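PDB 7KIS: peptidoglycan D,D-transpeptidase MrdA from Pseudomonas aeruginosa, which probably cross-links the peptidoglycan of the cell wall as a penicillin-binding D,D-transpeptidase, PBP2, captured here in complex with the inhibitor WCK 5153. Local coordinates for residues Ile273-Met283 with Asn471-Lys482. Numbering follows the deposited sequence.
Sequences IQPSTGDVLAM and NKGHWIRPHLAK
His479 reaches back across the turn 274-279 with both ring nitrogens engaged in the plane of its imidazole. NE2 donates to Thr277 O at 3.3 Å in a nearly straight bond (170°), while ND1 makes a weak bond to Ala481 O of its own segment. These two bonds together help set the rotation of the ring, whose CG sits between the backbone N and the carbonyl carbon (chi1 51°), a torsion that folds it back over the turn. Asp279 CA lies over one face, offset toward the rim, and the Asp279 carboxylate stands almost perpendicular to the ring. Its OD1 lies near His479 CE1 without hydrogen-bonding to the ring, whereas Asp279 OD2 pairs with Lys482 NZ in a salt bridge.

The backbones join in a single bridge between Asp279 and His479: His479 N donates to Gly278 O (3.3 Å) and Val280 N to His479 O (3.2 Å). Gly278 has positive phi (84°) where the chain closes the turn, its N bonded to Gln274 O. On the buried side, Ile273 CD1 meets Pro478 CG at 3.7 Å, and Val280 divides its methyls, CG2 to the Pro478 ring and CG1 to Leu480 CD2. Met283 SD touches Leu480 CD2 at 3.8 Å, the two side chains crossing at about a right angle.

Far from the inhibitor pocket, the contact pins the segment that follows helix 459-470 against the turn linking strands 268-273 and 280-286 of the transpeptidase domain's antiparallel sheet. Ile273 and Pro478 also pack on that helix, and beyond them strand 481-484 enters a second sheet beside strand 247-249.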
# COMPACT_ATOMS: atom_id res chain seq x y z
N ILE A 273 -5.02 -2.38 5.38
CA ILE A 273 -6.28 -2.29 4.64
C ILE A 273 -7.30 -3.25 5.24
O ILE A 273 -6.97 -4.40 5.55
CB ILE A 273 -6.08 -2.58 3.14
CG1 ILE A 273 -5.13 -1.57 2.51
CG2 ILE A 273 -7.42 -2.63 2.43
CD1 ILE A 273 -5.26 -1.45 1.01
N GLN A 274 -8.54 -2.77 5.42
CA GLN A 274 -9.66 -3.65 5.71
C GLN A 274 -10.19 -4.17 4.38
O GLN A 274 -10.83 -3.42 3.63
CB GLN A 274 -10.75 -2.92 6.50
CG GLN A 274 -11.83 -3.84 7.04
CD GLN A 274 -12.59 -3.24 8.21
OE1 GLN A 274 -13.37 -2.30 8.04
NE2 GLN A 274 -12.38 -3.79 9.40
N PRO A 275 -9.98 -5.45 4.07
CA PRO A 275 -10.26 -5.93 2.70
C PRO A 275 -11.73 -5.92 2.31
O PRO A 275 -12.03 -5.71 1.13
CB PRO A 275 -9.69 -7.36 2.71
CG PRO A 275 -9.78 -7.78 4.15
CD PRO A 275 -9.52 -6.54 4.96
N SER A 276 -12.65 -6.12 3.25
CA SER A 276 -14.06 -6.18 2.88
C SER A 276 -14.62 -4.81 2.53
O SER A 276 -15.49 -4.69 1.66
CB SER A 276 -14.89 -6.81 4.00
OG SER A 276 -15.09 -5.90 5.06
N THR A 277 -14.14 -3.76 3.20
CA THR A 277 -14.63 -2.41 2.97
C THR A 277 -13.68 -1.56 2.14
O THR A 277 -14.13 -0.60 1.51
CB THR A 277 -14.88 -1.69 4.30
OG1 THR A 277 -13.67 -1.66 5.06
CG2 THR A 277 -15.95 -2.42 5.11
N GLY A 278 -12.39 -1.89 2.12
CA GLY A 278 -11.41 -1.05 1.47
C GLY A 278 -10.90 0.10 2.31
O GLY A 278 -10.08 0.88 1.82
N ASP A 279 -11.36 0.22 3.56
CA ASP A 279 -10.93 1.32 4.41
C ASP A 279 -9.43 1.24 4.68
O ASP A 279 -8.93 0.20 5.12
CB ASP A 279 -11.71 1.30 5.72
CG ASP A 279 -13.17 1.68 5.54
OD1 ASP A 279 -13.58 1.96 4.40
OD2 ASP A 279 -13.91 1.70 6.55
N VAL A 280 -8.72 2.33 4.42
CA VAL A 280 -7.31 2.43 4.74
C VAL A 280 -7.16 2.61 6.24
O VAL A 280 -7.26 3.73 6.76
CB VAL A 280 -6.62 3.57 3.97
CG1 VAL A 280 -5.16 3.71 4.39
CG2 VAL A 280 -6.72 3.33 2.47
N LEU A 281 -6.97 1.51 6.97
CA LEU A 281 -6.86 1.58 8.42
C LEU A 281 -5.55 2.21 8.88
O LEU A 281 -5.50 2.74 9.99
CB LEU A 281 -7.01 0.19 9.02
CG LEU A 281 -8.30 -0.54 8.62
CD1 LEU A 281 -8.26 -1.98 9.09
CD2 LEU A 281 -9.52 0.18 9.16
N ALA A 282 -4.51 2.16 8.05
CA ALA A 282 -3.24 2.77 8.41
C ALA A 282 -2.46 3.09 7.14
O ALA A 282 -2.51 2.35 6.16
CB ALA A 282 -2.41 1.85 9.32
N MET A 283 -1.72 4.20 7.19
CA MET A 283 -0.90 4.66 6.07
C MET A 283 0.34 5.32 6.66
O MET A 283 0.29 6.47 7.09
CB MET A 283 -1.68 5.61 5.18
CG MET A 283 -0.87 6.17 4.01
SD MET A 283 -1.70 7.55 3.21
CE MET A 283 -0.83 7.61 1.65
N ASN A 471 -9.94 -10.91 -0.15
CA ASN A 471 -11.32 -10.64 -0.56
C ASN A 471 -11.84 -11.61 -1.61
O ASN A 471 -12.97 -11.43 -2.08
CB ASN A 471 -11.44 -9.21 -1.09
CG ASN A 471 -12.63 -8.47 -0.53
OD1 ASN A 471 -13.28 -8.95 0.41
ND2 ASN A 471 -12.94 -7.31 -1.09
N LYS A 472 -11.06 -12.62 -1.98
CA LYS A 472 -11.45 -13.60 -3.01
C LYS A 472 -11.74 -12.94 -4.35
O LYS A 472 -12.58 -13.41 -5.12
CB LYS A 472 -12.65 -14.43 -2.56
CG LYS A 472 -12.48 -15.11 -1.21
CD LYS A 472 -11.29 -16.05 -1.21
CE LYS A 472 -11.26 -16.88 0.06
NZ LYS A 472 -12.53 -17.64 0.26
N GLY A 473 -11.06 -11.83 -4.65
CA GLY A 473 -11.13 -11.22 -5.96
C GLY A 473 -12.13 -10.09 -6.11
O GLY A 473 -12.23 -9.53 -7.21
N HIS A 474 -12.87 -9.73 -5.07
CA HIS A 474 -13.80 -8.62 -5.16
C HIS A 474 -13.01 -7.31 -5.11
O HIS A 474 -12.31 -7.05 -4.12
CB HIS A 474 -14.84 -8.66 -4.05
CG HIS A 474 -15.93 -7.64 -4.21
ND1 HIS A 474 -16.09 -6.91 -5.37
CD2 HIS A 474 -16.89 -7.21 -3.36
CE1 HIS A 474 -17.12 -6.09 -5.23
NE2 HIS A 474 -17.62 -6.25 -4.02
N TRP A 475 -13.12 -6.51 -6.16
CA TRP A 475 -12.29 -5.33 -6.32
C TRP A 475 -12.98 -4.14 -5.67
O TRP A 475 -14.03 -3.69 -6.13
CB TRP A 475 -12.03 -5.06 -7.80
CG TRP A 475 -10.59 -5.20 -8.19
CD1 TRP A 475 -10.04 -6.20 -8.94
CD2 TRP A 475 -9.52 -4.30 -7.87
NE1 TRP A 475 -8.69 -5.98 -9.10
CE2 TRP A 475 -8.35 -4.82 -8.45
CE3 TRP A 475 -9.44 -3.11 -7.15
CZ2 TRP A 475 -7.11 -4.20 -8.33
CZ3 TRP A 475 -8.21 -2.49 -7.02
CH2 TRP A 475 -7.06 -3.03 -7.61
N ILE A 476 -12.39 -3.63 -4.59
CA ILE A 476 -12.80 -2.38 -3.97
C ILE A 476 -11.54 -1.56 -3.73
O ILE A 476 -10.62 -2.02 -3.04
CB ILE A 476 -13.56 -2.61 -2.65
CG1 ILE A 476 -14.73 -3.56 -2.85
CG2 ILE A 476 -14.03 -1.28 -2.07
CD1 ILE A 476 -15.21 -4.22 -1.57
N ARG A 477 -11.51 -0.36 -4.29
CA ARG A 477 -10.31 0.45 -4.23
C ARG A 477 -10.06 0.95 -2.81
O ARG A 477 -11.01 1.27 -2.09
CB ARG A 477 -10.42 1.64 -5.19
CG ARG A 477 -10.59 1.23 -6.64
CD ARG A 477 -10.30 2.38 -7.59
NE ARG A 477 -10.02 1.90 -8.94
CZ ARG A 477 -9.63 2.68 -9.94
NH1 ARG A 477 -9.47 3.98 -9.76
NH2 ARG A 477 -9.39 2.15 -11.14
N PRO A 478 -8.81 1.01 -2.37
CA PRO A 478 -8.52 1.61 -1.07
C PRO A 478 -8.90 3.08 -1.07
O PRO A 478 -8.86 3.76 -2.10
CB PRO A 478 -7.00 1.43 -0.91
CG PRO A 478 -6.62 0.38 -1.91
CD PRO A 478 -7.59 0.52 -3.04
N HIS A 479 -9.27 3.58 0.11
CA HIS A 479 -9.68 4.97 0.23
C HIS A 479 -9.46 5.43 1.66
O HIS A 479 -9.75 4.70 2.61
CB HIS A 479 -11.14 5.17 -0.18
CG HIS A 479 -12.09 4.23 0.49
ND1 HIS A 479 -12.99 4.64 1.45
CD2 HIS A 479 -12.30 2.90 0.33
CE1 HIS A 479 -13.70 3.60 1.86
NE2 HIS A 479 -13.30 2.53 1.19
N LEU A 480 -8.94 6.65 1.81
CA LEU A 480 -8.75 7.24 3.13
C LEU A 480 -10.06 7.83 3.65
O LEU A 480 -10.49 7.51 4.76
CB LEU A 480 -7.66 8.30 3.08
CG LEU A 480 -6.27 7.81 2.69
CD1 LEU A 480 -5.52 8.86 1.88
CD2 LEU A 480 -5.48 7.42 3.92
N ALA A 481 -10.69 8.70 2.86
CA ALA A 481 -11.94 9.33 3.24
C ALA A 481 -13.04 8.30 3.43
O ALA A 481 -13.56 7.74 2.46
CB ALA A 481 -12.36 10.36 2.19
N LYS A 482 -13.40 8.02 4.69
CA LYS A 482 -14.50 7.10 4.95
C LYS A 482 -15.84 7.72 4.56
O LYS A 482 -16.65 7.08 3.87
CB LYS A 482 -14.51 6.69 6.42
CG LYS A 482 -15.26 5.40 6.70
CD LYS A 482 -14.97 4.87 8.09
CE LYS A 482 -15.96 3.78 8.49
NZ LYS A 482 -15.95 2.63 7.54